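Local coordinates for protein putative chorismate mutase (Yersinia pestis biovar Microtus str. 91001, PDB 2GBB) that catalyses the Claisen rearrangement of chorismate to prephenate as a secreted, all-helical enzyme that may play some part in pathogenicity, at residues Asn11-Leu14 / Ser15-Asp19; Gln36-Lys39 / Val40-Ser43; Lys59-Met62 / Val63-Asn67; Ile100-Leu103 / Ser104-Leu108; Ala145-Ser148 / Thr149-Gln152. One frame throughout, in Å; residues are numbered along the deposited sequence.

How the contacts relate
Contact 1 comes first along the chain and is the one that turns a corner, closing the short bend between helix 7-14 and helix 17-26. Contact 2 lies within helix 34-50, contact 3 within the long helix 55-82, contact 4 within helix 93-117 and contact 5 in the last turns of helix 140-150. All are local and follow one another in series; none nests in or crosses another. Contacts 1 and 3 each touch all the other four, and the centre of contact 3 lies about 9 Å from that of contact 5. The N-terminal bend and four helices are thus tied into one bundle.

Contact 1 (Asn11-Leu14 / Ser15-Asp19); sequences NERL and SYMKD. With SO4 (sulfate ion), chain F.
The ring of Y16 has the carbonyl oxygen of R13 at its edge, near the ring plane, while the carbonyl oxygen of E12 approaches obliquely, 3.4 Å from CD2 of Y16. The other flat group, the guanidinium of R13, is met at a slant by the methyl of M17, a selenomethionine, whose CE lies 3.7 Å from NH1 of R13. Y16 lies in a type I beta turn, L14 to M17, and R13 just before it; the turn leads from helix 7-14 into helix 17-26 of this helical chorismate mutase. N of M17 closes the turn by donating to O of L14 at 3.3 Å; the donor stands 60° out of the carbonyl plane, not on a lone pair. A water donates to the same oxygen and accepts from N of K18, bridging the bend. Serine suits the end of a helix, where carbonyls run short of N-H partners: at chi1 65° the OG of S15 turns back to O of E12, although the modelled bond is too short to trust in detail. R13, extended from CG to NE, probably binds substrate, and its NH1 is hydrogen-bonded to a citrate, probably from the crystallisation liquor; I100 and S104 of helix 93-117 flank it. Beyond the bend, the straight chain of K18 carries its ammonium to a salt bridge with E85 and to a sulfate of similar probable origin that Y76 also holds, with NZ of K18 3.1 Å from O1 and 3.0 Å from O2 of the sulfate.

Contact 2 (Gln36-Lys39 / Val40-Ser43); sequences QEEK and VINS
I41 leans back along helix 34-50 over the residues three and four places before it, the regular i to i+4 packing of an alpha helix. Its CB sits 3.5 Å from O of E37. CG1, placed beside the backbone N by chi1 -63°, comes closer still, 3.2 Å from the same O of E37, and CD1 then runs on until it lies 4.0 Å from OE2 of E38. The side chains of E38 and I41 lie side by side and point the same way, so the isoleucine tip comes loosely alongside the carboxylate. The branched, apolar side chain suits this buried position, where it also packs on K59 of helix 55-82. V40, one step earlier, divides its work: CG2 rests 3.5 Å from NE2 of Q36, whose chain bends at chi2 (59°), which brings its amide nitrogen up to this methyl, while helix 55-82 supplies M62 and I66 as further neighbours. The carboxylate of E37 forms a salt bridge with K70, a probable substrate-binding residue. E38 and K39 suit the outer, exposed surface. The backbone bonds are regular: N of I41 donates to O of E37 at 3.0 Å, with an N-H...O angle of 168°. The oxygen of K39 is gripped twice by S43, from opposite faces of its carbonyl plane: once by N of S43 at 3.0 Å and once by OG of S43 at 3.2 Å.

Contact 3 (Lys59-Met62 / Val63-Asn67); sequences KPLM and VAQIN
Backbone hydrogen bonds link K59-M62 to V63-N67 as successive turns of helix 55-82. N of V63 donates to O of K59 at 2.8 Å and almost straight, with an N-H...O angle of 178°; A64, Q65 and I66 repeat the bond to P60, L61 and M62. P60 brings no N-H of its own, and the helix is kinked here because neither residue 60 nor 61 bonds by its N to the turn before.

Apolar contacts form a second group. CG of K59 lies 4.1 Å from CG2 of V63, so the lysine uses its aliphatic stem while its extended chain carries the ammonium onward. CD2 of L61 meets CG of Q65 at 3.9 Å, methyl against methylene. A64, with only a methyl, lets T149 of helix 140-150 come close, and L61 reaches I146 and I111.

The third kind sets apolar or polarisable groups against polar ones. The CD1 methyl of I66 packs against a backbone carbonyl, 3.5 Å from O of M62. In M62, a selenomethionine, the bend at chi2 (-47°) brings SE to 3.4 Å from NE2 of Q65, and that at chi3 turns CE to the same amide. Q65 itself, extended beyond CG, lies buried between helices and also touches I10 on helix 7-14.

Apart from the backbone bonds, then, the two segments meet chiefly through dispersion forces. The glutamine buries an amide among mainly apolar neighbours and packs it against the stem of R13, so that its polar atoms lie beside a probable substrate-binding residue.

Contact 4 (Ile100-Leu103 / Ser104-Leu108); sequences IGEL and STKIL
I107 and L103 make the tight side of this turn of helix 93-117: CG1 of I107 lies 3.2 Å from O of L103, and CD1 of I107 follows the same oxygen at 3.4 Å. With chi1 -72°, CG1 of I107 stands beside its own backbone N, which turns this branch back along the helix. N of I107 also donates to O of L103, almost along the C=O axis, so one carbonyl receives both a hydrogen bond and an apolar branch. S104 fits snugly too, its CB 3.4 Å from O of I100; so small a residue lets helix 55-82 approach. T105 sets its OG1 3.0 Å from O of G101, but the hydroxyl's hydrogen bond is made to OE1 of Q47. G101 offers its backbone, its O accepting from N of T105.

On the solvent side lie E102 and K106, one turn apart and both exposed. CG of E102 and CE of K106 meet at 4.2 Å, yet the charges stay apart, with OE1 of E102 5.0 Å from NZ of K106. Attraction between them is probably weak, and long, flexible chains suit such an outward position. The buried side carries I100, which packs on R13 and on M17 and V20 of helix 17-26. This is an amphipathic helix of the all-helical AroQ-type chorismate mutase fold, its buried side facing R13 of the probable substrate site.

Contact 5 (Ala145-Ser148 / Thr149-Gln152); sequences AIFS and TFNQ
T149 folds its hydroxyl back over the preceding turn, with OG1 2.9 Å from O of A145 and 3.0 Å from O of I146. The single proton can serve either oxygen, and its choice is not settled. A chi1 of 49° holds OG1 between the backbone N and the carbonyl carbon, leaving CG2 beside the N, 3.4 Å from O of A145. Threonine suits the place because its hydroxyl can be satisfied by the helix itself while its methyl adds apolar bulk where the residue rests on P60, L61 and A64 of helix 55-82. N of T149 also donates to O of A145, from 35° out of the carbonyl plane.

F147 swings its ring forward to N151. The amide nitrogen lies over one ring face, toward the rim, with ND2 of N151 3.1 Å from CZ of F147, and the amide plane stands 86° from the ring. Here helix 140-150 is running into its last turn, in a bundle whose helix 126-132 supplies F129, an edge-to-face partner for the F147 ring. F150 crosses the same ring obliquely, CD1 of F147 being 4.2 Å from CD2 of F150, and has O of F147 at its own edge, in plane.

S148 keeps to the exposed side, where a small polar residue is at home: its OG makes a weak hydrogen bond to O of E144, and CG of Q152 approaches O of S148 to 3.5 Å. Beyond it, N of Q152 donates to O of T149 at 2.9 Å.

Contact 1 (Asn11-Leu14 / Ser15-Asp19)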
loop_
_atom_site.group_PDB
_atom_site.type_symbol
_atom_site.label_atom_id
_atom_site.label_comp_id
_atom_site.label_asym_id
_atom_site.label_seq_id
_atom_site.Cartn_x
_atom_site.Cartn_y
_atom_site.Cartn_z
ATOM N N ASN A 11 8.821 -4.030 17.748
ATOM C CA ASN A 11 7.457 -4.495 17.540
ATOM C C ASN A 11 6.348 -3.548 18.002
ATOM O O ASN A 11 5.396 -3.312 17.257
ATOM C CB ASN A 11 7.273 -5.903 18.139
ATOM C CG ASN A 11 5.901 -6.456 17.871
ATOM O OD1 ASN A 11 5.609 -6.860 16.758
ATOM N ND2 ASN A 11 5.029 -6.423 18.880
ATOM N N GLU A 12 6.439 -3.044 19.228
ATOM C CA GLU A 12 5.466 -2.070 19.760
ATOM C C GLU A 12 5.455 -0.760 18.978
ATOM O O GLU A 12 4.389 -0.189 18.770
ATOM C CB GLU A 12 5.758 -1.762 21.240
ATOM C CG GLU A 12 5.705 -2.963 22.233
ATOM C CD GLU A 12 6.616 -2.763 23.463
ATOM O OE1 GLU A 12 7.143 -3.763 24.036
ATOM O OE2 GLU A 12 6.814 -1.595 23.858
ATOM N N ARG A 13 6.626 -0.271 18.555
ATOM C CA ARG A 13 6.664 0.917 17.668
ATOM C C ARG A 13 5.766 0.677 16.414
ATOM O O ARG A 13 4.912 1.483 16.063
ATOM C CB ARG A 13 8.104 1.251 17.262
ATOM C CG ARG A 13 8.244 2.696 16.648
ATOM C CD ARG A 13 9.701 3.148 16.424
ATOM N NE ARG A 13 9.732 4.523 15.922
ATOM C CZ ARG A 13 9.498 4.883 14.656
ATOM N NH1 ARG A 13 9.262 3.960 13.726
ATOM N NH2 ARG A 13 9.501 6.181 14.322
ATOM N N LEU A 14 5.946 -0.472 15.787
ATOM C CA LEU A 14 5.242 -0.807 14.542
ATOM C C LEU A 14 3.726 -1.084 14.761
ATOM O O LEU A 14 2.931 -0.967 13.850
ATOM C CB LEU A 14 5.958 -1.993 13.842
ATOM C CG LEU A 14 7.329 -1.764 13.177
ATOM C CD1 LEU A 14 7.974 -3.100 12.743
ATOM C CD2 LEU A 14 7.204 -0.868 11.943
ATOM N N SER A 15 3.307 -1.380 15.995
ATOM C CA SER A 15 1.858 -1.555 16.295
ATOM C C SER A 15 1.021 -0.253 16.143
ATOM O O SER A 15 -0.169 -0.320 16.089
ATOM C CB SER A 15 1.646 -2.116 17.709
ATOM O OG SER A 15 2.089 -1.157 18.654
ATOM N N TYR A 16 1.652 0.910 16.124
ATOM C CA TYR A 16 0.986 2.198 15.922
ATOM C C TYR A 16 0.741 2.581 14.467
ATOM O O TYR A 16 0.128 3.585 14.193
ATOM C CB TYR A 16 1.800 3.323 16.592
ATOM C CG TYR A 16 1.669 3.216 18.080
ATOM C CD1 TYR A 16 0.452 3.523 18.697
ATOM C CD2 TYR A 16 2.718 2.735 18.873
ATOM C CE1 TYR A 16 0.265 3.355 20.081
ATOM C CE2 TYR A 16 2.547 2.593 20.280
ATOM C CZ TYR A 16 1.316 2.893 20.857
ATOM O OH TYR A 16 1.107 2.733 22.234
HETATM N N MSE A 17 1.243 1.805 13.530
HETATM C CA MSE A 17 1.276 2.264 12.146
HETATM C C MSE A 17 -0.058 2.101 11.429
HETATM O O MSE A 17 -0.349 2.803 10.443
HETATM C CB MSE A 17 2.398 1.557 11.407
HETATM C CG MSE A 17 3.772 1.905 11.990
HETATM SE SE MSE A 17 4.057 3.831 12.077
HETATM C CE MSE A 17 5.649 3.725 13.077
ATOM N N LYS A 18 -0.887 1.202 11.955
ATOM C CA LYS A 18 -2.271 1.125 11.496
ATOM C C LYS A 18 -2.962 2.456 11.777
ATOM O O LYS A 18 -3.641 2.961 10.896
ATOM C CB LYS A 18 -3.048 -0.062 12.088
ATOM C CG LYS A 18 -4.486 -0.180 11.494
ATOM C CD LYS A 18 -5.346 -1.114 12.320
ATOM C CE LYS A 18 -6.727 -1.382 11.678
ATOM N NZ LYS A 18 -7.351 -2.530 12.454
ATOM N N ASP A 19 -2.762 3.047 12.959
ATOM C CA ASP A 19 -3.360 4.370 13.220
ATOM C C ASP A 19 -2.848 5.452 12.291
ATOM O O ASP A 19 -3.636 6.336 11.911
ATOM C CB ASP A 19 -3.082 4.842 14.630
ATOM C CG ASP A 19 -3.927 4.086 15.660
ATOM O OD1 ASP A 19 -5.138 4.292 15.698
ATOM O OD2 ASP A 19 -3.375 3.257 16.373
HETATM S S SO4 F . -5.875 -5.737 12.316
HETATM O O1 SO4 F . -5.518 -4.739 11.327
HETATM O O2 SO4 F . -6.219 -5.053 13.554
HETATM O O3 SO4 F . -7.019 -6.509 11.832
HETATM O O4 SO4 F . -4.765 -6.655 12.542
HETATM O O HOH W 1 0.438 -1.513 12.977
#

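Contact 2 (Gln36-Lys39 / Val40-Ser43)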
loop_
_atom_site.group_PDB
_atom_site.type_symbol
_atom_site.label_atom_id
_atom_site.label_comp_id
_atom_site.label_asym_id
_atom_site.label_seq_id
_atom_site.Cartn_x
_atom_site.Cartn_y
_atom_site.Cartn_z
ATOM N N GLN A 36 8.598 14.525 7.131
ATOM C CA GLN A 36 8.413 13.769 8.390
ATOM C C GLN A 36 9.562 12.739 8.583
ATOM O O GLN A 36 10.042 12.520 9.704
ATOM C CB GLN A 36 7.052 13.033 8.374
ATOM C CG GLN A 36 6.757 12.145 9.649
ATOM C CD GLN A 36 6.765 12.911 10.998
ATOM O OE1 GLN A 36 6.567 14.229 10.975
ATOM N NE2 GLN A 36 6.930 12.288 12.051
ATOM N N GLU A 37 9.984 12.097 7.511
ATOM C CA GLU A 37 11.061 11.075 7.626
ATOM C C GLU A 37 12.378 11.713 8.049
ATOM O O GLU A 37 13.033 11.216 8.944
ATOM C CB GLU A 37 11.215 10.297 6.316
ATOM C CG GLU A 37 9.930 9.560 5.916
ATOM C CD GLU A 37 10.069 8.852 4.572
ATOM O OE1 GLU A 37 11.168 8.948 3.931
ATOM O OE2 GLU A 37 9.089 8.177 4.151
ATOM N N GLU A 38 12.758 12.841 7.451
ATOM C CA GLU A 38 14.011 13.508 7.892
ATOM C C GLU A 38 13.948 13.940 9.360
ATOM O O GLU A 38 14.954 13.908 10.105
ATOM C CB GLU A 38 14.346 14.732 6.999
ATOM C CG GLU A 38 14.564 14.362 5.558
ATOM C CD GLU A 38 15.797 13.457 5.408
ATOM O OE1 GLU A 38 16.918 13.901 5.715
ATOM O OE2 GLU A 38 15.651 12.311 4.970
ATOM N N LYS A 39 12.761 14.372 9.777
ATOM C CA LYS A 39 12.538 14.799 11.157
ATOM C C LYS A 39 12.767 13.607 12.129
ATOM O O LYS A 39 13.453 13.727 13.130
ATOM C CB LYS A 39 11.113 15.399 11.257
ATOM C CG LYS A 39 10.771 16.028 12.571
ATOM C CD LYS A 39 9.247 16.297 12.700
ATOM C CE LYS A 39 8.960 16.466 14.227
ATOM N NZ LYS A 39 7.832 17.416 14.457
ATOM N N VAL A 40 12.232 12.449 11.778
ATOM C CA VAL A 40 12.327 11.255 12.602
ATOM C C VAL A 40 13.787 10.813 12.664
ATOM O O VAL A 40 14.305 10.495 13.734
ATOM C CB VAL A 40 11.413 10.147 11.992
ATOM C CG1 VAL A 40 11.833 8.725 12.442
ATOM C CG2 VAL A 40 9.931 10.430 12.310
ATOM N N ILE A 41 14.465 10.852 11.506
ATOM C CA ILE A 41 15.890 10.539 11.387
ATOM C C ILE A 41 16.742 11.528 12.177
ATOM O O ILE A 41 17.606 11.113 12.965
ATOM C CB ILE A 41 16.344 10.458 9.889
ATOM C CG1 ILE A 41 15.605 9.313 9.166
ATOM C CG2 ILE A 41 17.901 10.324 9.780
ATOM C CD1 ILE A 41 15.862 9.284 7.614
ATOM N N ASN A 42 16.522 12.824 11.978
ATOM C CA ASN A 42 17.307 13.839 12.708
ATOM C C ASN A 42 17.166 13.733 14.252
ATOM O O ASN A 42 18.175 13.814 14.967
ATOM C CB ASN A 42 16.964 15.287 12.245
ATOM C CG ASN A 42 17.610 16.381 13.137
ATOM O OD1 ASN A 42 18.779 16.720 12.971
ATOM N ND2 ASN A 42 16.825 16.949 14.061
ATOM N N SER A 43 15.954 13.541 14.761
ATOM C CA SER A 43 15.736 13.317 16.220
ATOM C C SER A 43 16.402 12.044 16.748
ATOM O O SER A 43 17.016 12.042 17.828
ATOM C CB SER A 43 14.262 13.181 16.512
ATOM O OG SER A 43 13.702 14.434 16.246
#

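Contact 3 (Lys59-Met62 / Val63-Asn67)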
loop_
_atom_site.group_PDB
_atom_site.type_symbol
_atom_site.label_atom_id
_atom_site.label_comp_id
_atom_site.label_asym_id
_atom_site.label_seq_id
_atom_site.Cartn_x
_atom_site.Cartn_y
_atom_site.Cartn_z
ATOM N N LYS A 59 21.294 5.677 11.508
ATOM C CA LYS A 59 20.425 6.027 10.381
ATOM C C LYS A 59 19.885 4.873 9.544
ATOM O O LYS A 59 18.704 4.914 9.196
ATOM C CB LYS A 59 21.060 7.099 9.482
ATOM C CG LYS A 59 20.164 7.466 8.311
ATOM C CD LYS A 59 20.679 8.702 7.605
ATOM C CE LYS A 59 19.695 9.086 6.446
ATOM N NZ LYS A 59 20.303 10.364 5.887
ATOM N N PRO A 60 20.728 3.849 9.225
ATOM C CA PRO A 60 20.210 2.704 8.515
ATOM C C PRO A 60 19.042 2.027 9.240
ATOM O O PRO A 60 18.040 1.694 8.622
ATOM C CB PRO A 60 21.464 1.808 8.380
ATOM C CG PRO A 60 22.549 2.818 8.232
ATOM C CD PRO A 60 22.188 3.687 9.406
ATOM N N LEU A 61 19.151 1.893 10.554
ATOM C CA LEU A 61 18.078 1.343 11.386
ATOM C C LEU A 61 16.834 2.219 11.332
ATOM O O LEU A 61 15.745 1.714 11.203
ATOM C CB LEU A 61 18.504 1.289 12.843
ATOM C CG LEU A 61 17.944 0.205 13.760
ATOM C CD1 LEU A 61 17.813 0.758 15.176
ATOM C CD2 LEU A 61 16.720 -0.588 13.271
HETATM N N MSE A 62 17.006 3.523 11.432
HETATM C CA MSE A 62 15.844 4.404 11.279
HETATM C C MSE A 62 15.235 4.241 9.896
HETATM O O MSE A 62 14.058 4.075 9.791
HETATM C CB MSE A 62 16.210 5.846 11.578
HETATM C CG MSE A 62 16.760 6.060 12.946
HETATM SE SE MSE A 62 15.727 5.190 14.393
HETATM C CE MSE A 62 13.964 6.022 14.064
ATOM N N VAL A 63 16.055 4.267 8.838
ATOM C CA VAL A 63 15.589 3.977 7.458
ATOM C C VAL A 63 14.805 2.643 7.381
ATOM O O VAL A 63 13.708 2.598 6.829
ATOM C CB VAL A 63 16.740 4.051 6.414
ATOM C CG1 VAL A 63 16.328 3.437 5.045
ATOM C CG2 VAL A 63 17.188 5.536 6.192
ATOM N N ALA A 64 15.363 1.565 7.948
ATOM C CA ALA A 64 14.702 0.234 7.949
ATOM C C ALA A 64 13.366 0.256 8.700
ATOM O O ALA A 64 12.339 -0.346 8.260
ATOM C CB ALA A 64 15.646 -0.865 8.535
ATOM N N GLN A 65 13.341 0.973 9.826
ATOM C CA GLN A 65 12.108 1.020 10.591
ATOM C C GLN A 65 11.022 1.809 9.831
ATOM O O GLN A 65 9.844 1.444 9.879
ATOM C CB GLN A 65 12.338 1.665 11.967
ATOM C CG GLN A 65 13.039 0.715 12.917
ATOM C CD GLN A 65 13.119 1.282 14.286
ATOM O OE1 GLN A 65 12.345 0.904 15.165
ATOM N NE2 GLN A 65 14.050 2.216 14.489
ATOM N N ILE A 66 11.414 2.902 9.202
ATOM C CA ILE A 66 10.492 3.742 8.427
ATOM C C ILE A 66 9.956 2.989 7.217
ATOM O O ILE A 66 8.771 3.061 6.962
ATOM C CB ILE A 66 11.172 5.069 8.018
ATOM C CG1 ILE A 66 11.196 6.056 9.214
ATOM C CG2 ILE A 66 10.583 5.683 6.710
ATOM C CD1 ILE A 66 12.338 7.038 9.116
ATOM N N ASN A 67 10.808 2.279 6.469
ATOM C CA ASN A 67 10.348 1.336 5.432
ATOM C C ASN A 67 9.319 0.298 5.888
ATOM O O ASN A 67 8.297 0.085 5.213
ATOM C CB ASN A 67 11.549 0.667 4.732
ATOM C CG ASN A 67 12.287 1.659 3.848
ATOM O OD1 ASN A 67 11.753 2.730 3.581
ATOM N ND2 ASN A 67 13.498 1.341 3.436
#

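Contact 4 (Ile100-Leu103 / Ser104-Leu108)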
loop_
_atom_site.group_PDB
_atom_site.type_symbol
_atom_site.label_atom_id
_atom_site.label_comp_id
_atom_site.label_asym_id
_atom_site.label_seq_id
_atom_site.Cartn_x
_atom_site.Cartn_y
_atom_site.Cartn_z
ATOM N N ILE A 100 5.035 6.880 19.418
ATOM C CA ILE A 100 6.040 6.354 18.497
ATOM C C ILE A 100 7.418 6.906 18.893
ATOM O O ILE A 100 8.383 6.163 18.955
ATOM C CB ILE A 100 5.647 6.703 17.023
ATOM C CG1 ILE A 100 4.450 5.830 16.552
ATOM C CG2 ILE A 100 6.810 6.573 16.060
ATOM C CD1 ILE A 100 3.828 6.330 15.186
ATOM N N GLY A 101 7.490 8.207 19.159
ATOM C CA GLY A 101 8.741 8.891 19.448
ATOM C C GLY A 101 9.293 8.357 20.764
ATOM O O GLY A 101 10.501 8.111 20.891
ATOM N N GLU A 102 8.386 8.145 21.716
ATOM C CA GLU A 102 8.708 7.549 23.012
ATOM C C GLU A 102 9.347 6.184 22.813
ATOM O O GLU A 102 10.399 5.881 23.376
ATOM C CB GLU A 102 7.437 7.466 23.836
ATOM C CG GLU A 102 7.588 7.076 25.312
ATOM C CD GLU A 102 6.357 7.515 26.165
ATOM O OE1 GLU A 102 6.518 7.546 27.435
ATOM O OE2 GLU A 102 5.257 7.819 25.565
ATOM N N LEU A 103 8.745 5.372 21.962
ATOM C CA LEU A 103 9.248 4.019 21.721
ATOM C C LEU A 103 10.577 4.042 20.985
ATOM O O LEU A 103 11.501 3.247 21.257
ATOM C CB LEU A 103 8.220 3.204 20.933
ATOM C CG LEU A 103 7.341 2.105 21.520
ATOM C CD1 LEU A 103 8.010 1.362 22.682
ATOM C CD2 LEU A 103 5.956 2.552 21.900
ATOM N N SER A 104 10.679 4.980 20.052
ATOM C CA SER A 104 11.915 5.225 19.359
ATOM C C SER A 104 13.099 5.520 20.344
ATOM O O SER A 104 14.203 4.923 20.218
ATOM C CB SER A 104 11.683 6.316 18.310
ATOM O OG SER A 104 12.843 6.471 17.588
ATOM N N THR A 105 12.844 6.356 21.353
ATOM C CA THR A 105 13.826 6.597 22.424
ATOM C C THR A 105 14.217 5.306 23.160
ATOM O O THR A 105 15.394 5.062 23.383
ATOM C CB THR A 105 13.289 7.588 23.505
ATOM O OG1 THR A 105 12.744 8.729 22.860
ATOM C CG2 THR A 105 14.387 8.056 24.482
ATOM N N LYS A 106 13.212 4.519 23.541
ATOM C CA LYS A 106 13.398 3.292 24.314
ATOM C C LYS A 106 14.213 2.264 23.544
ATOM O O LYS A 106 15.053 1.557 24.113
ATOM C CB LYS A 106 12.055 2.730 24.729
ATOM C CG LYS A 106 11.349 3.614 25.763
ATOM C CD LYS A 106 10.259 2.833 26.486
ATOM C CE LYS A 106 9.293 3.760 27.250
ATOM N NZ LYS A 106 8.303 2.889 28.005
ATOM N N ILE A 107 14.007 2.229 22.239
ATOM C CA ILE A 107 14.748 1.317 21.385
ATOM C C ILE A 107 16.238 1.687 21.399
ATOM O O ILE A 107 17.092 0.847 21.562
ATOM C CB ILE A 107 14.137 1.326 19.919
ATOM C CG1 ILE A 107 12.778 0.600 19.907
ATOM C CG2 ILE A 107 15.124 0.737 18.909
ATOM C CD1 ILE A 107 11.845 1.003 18.756
ATOM N N LEU A 108 16.540 2.961 21.238
ATOM C CA LEU A 108 17.920 3.425 21.238
ATOM C C LEU A 108 18.618 3.270 22.609
ATOM O O LEU A 108 19.800 2.946 22.664
ATOM C CB LEU A 108 17.976 4.896 20.807
ATOM C CG LEU A 108 17.535 5.261 19.387
ATOM C CD1 LEU A 108 17.899 6.744 19.157
ATOM C CD2 LEU A 108 18.209 4.407 18.394
#

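Contact 5 (Ala145-Ser148 / Thr149-Gln152)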
loop_
_atom_site.group_PDB
_atom_site.type_symbol
_atom_site.label_atom_id
_atom_site.label_comp_id
_atom_site.label_asym_id
_atom_site.label_seq_id
_atom_site.Cartn_x
_atom_site.Cartn_y
_atom_site.Cartn_z
ATOM N N ALA A 145 15.319 -6.674 7.086
ATOM C CA ALA A 145 15.993 -5.390 6.893
ATOM C C ALA A 145 16.201 -4.636 8.227
ATOM O O ALA A 145 17.221 -3.961 8.452
ATOM C CB ALA A 145 15.184 -4.517 5.825
ATOM N N ILE A 146 15.268 -4.800 9.142
ATOM C CA ILE A 146 15.394 -4.127 10.411
ATOM C C ILE A 146 16.493 -4.803 11.219
ATOM O O ILE A 146 17.299 -4.115 11.880
ATOM C CB ILE A 146 14.108 -4.166 11.205
ATOM C CG1 ILE A 146 13.099 -3.201 10.590
ATOM C CG2 ILE A 146 14.398 -3.797 12.690
ATOM C CD1 ILE A 146 11.789 -3.292 11.227
ATOM N N PHE A 147 16.514 -6.132 11.168
ATOM C CA PHE A 147 17.535 -6.924 11.887
ATOM C C PHE A 147 18.914 -6.620 11.353
ATOM O O PHE A 147 19.849 -6.472 12.094
ATOM C CB PHE A 147 17.294 -8.438 11.756
ATOM C CG PHE A 147 18.354 -9.289 12.464
ATOM C CD1 PHE A 147 18.424 -9.322 13.851
ATOM C CD2 PHE A 147 19.287 -10.023 11.722
ATOM C CE1 PHE A 147 19.404 -10.084 14.516
ATOM C CE2 PHE A 147 20.274 -10.809 12.368
ATOM C CZ PHE A 147 20.337 -10.850 13.756
ATOM N N SER A 148 19.068 -6.558 10.040
ATOM C CA SER A 148 20.404 -6.389 9.583
ATOM C C SER A 148 20.950 -4.991 9.918
ATOM O O SER A 148 22.148 -4.851 10.213
ATOM C CB SER A 148 20.540 -6.791 8.123
ATOM O OG SER A 148 19.867 -5.878 7.294
ATOM N N THR A 149 20.096 -3.960 9.916
ATOM C CA THR A 149 20.575 -2.591 10.252
ATOM C C THR A 149 20.808 -2.421 11.755
ATOM O O THR A 149 21.667 -1.654 12.212
ATOM C CB THR A 149 19.578 -1.502 9.757
ATOM O OG1 THR A 149 18.276 -1.868 10.185
ATOM C CG2 THR A 149 19.522 -1.453 8.236
ATOM N N PHE A 150 19.990 -3.099 12.529
ATOM C CA PHE A 150 20.121 -3.128 13.981
ATOM C C PHE A 150 21.553 -3.541 14.388
ATOM O O PHE A 150 22.172 -2.959 15.294
ATOM C CB PHE A 150 19.049 -4.079 14.523
ATOM C CG PHE A 150 19.349 -4.670 15.856
ATOM C CD1 PHE A 150 19.062 -3.974 17.024
ATOM C CD2 PHE A 150 19.857 -5.986 15.948
ATOM C CE1 PHE A 150 19.337 -4.549 18.297
ATOM C CE2 PHE A 150 20.109 -6.567 17.196
ATOM C CZ PHE A 150 19.850 -5.826 18.376
ATOM N N ASN A 151 22.078 -4.522 13.669
ATOM C CA ASN A 151 23.443 -4.998 13.893
ATOM C C ASN A 151 24.534 -4.069 13.412
ATOM O O ASN A 151 25.726 -4.276 13.727
ATOM C CB ASN A 151 23.614 -6.403 13.278
ATOM C CG ASN A 151 22.961 -7.484 14.146
ATOM O OD1 ASN A 151 23.074 -7.447 15.372
ATOM N ND2 ASN A 151 22.262 -8.420 13.525
ATOM N N GLN A 152 24.129 -3.042 12.662
ATOM C CA GLN A 152 25.059 -2.007 12.172
ATOM C C GLN A 152 25.219 -0.887 13.195
ATOM O O GLN A 152 26.166 -0.100 13.094
ATOM C CB GLN A 152 24.591 -1.427 10.819
ATOM C CG GLN A 152 24.635 -2.422 9.640
ATOM C CD GLN A 152 25.999 -3.006 9.438
ATOM O OE1 GLN A 152 26.165 -4.235 9.353
ATOM N NE2 GLN A 152 27.006 -2.140 9.379
#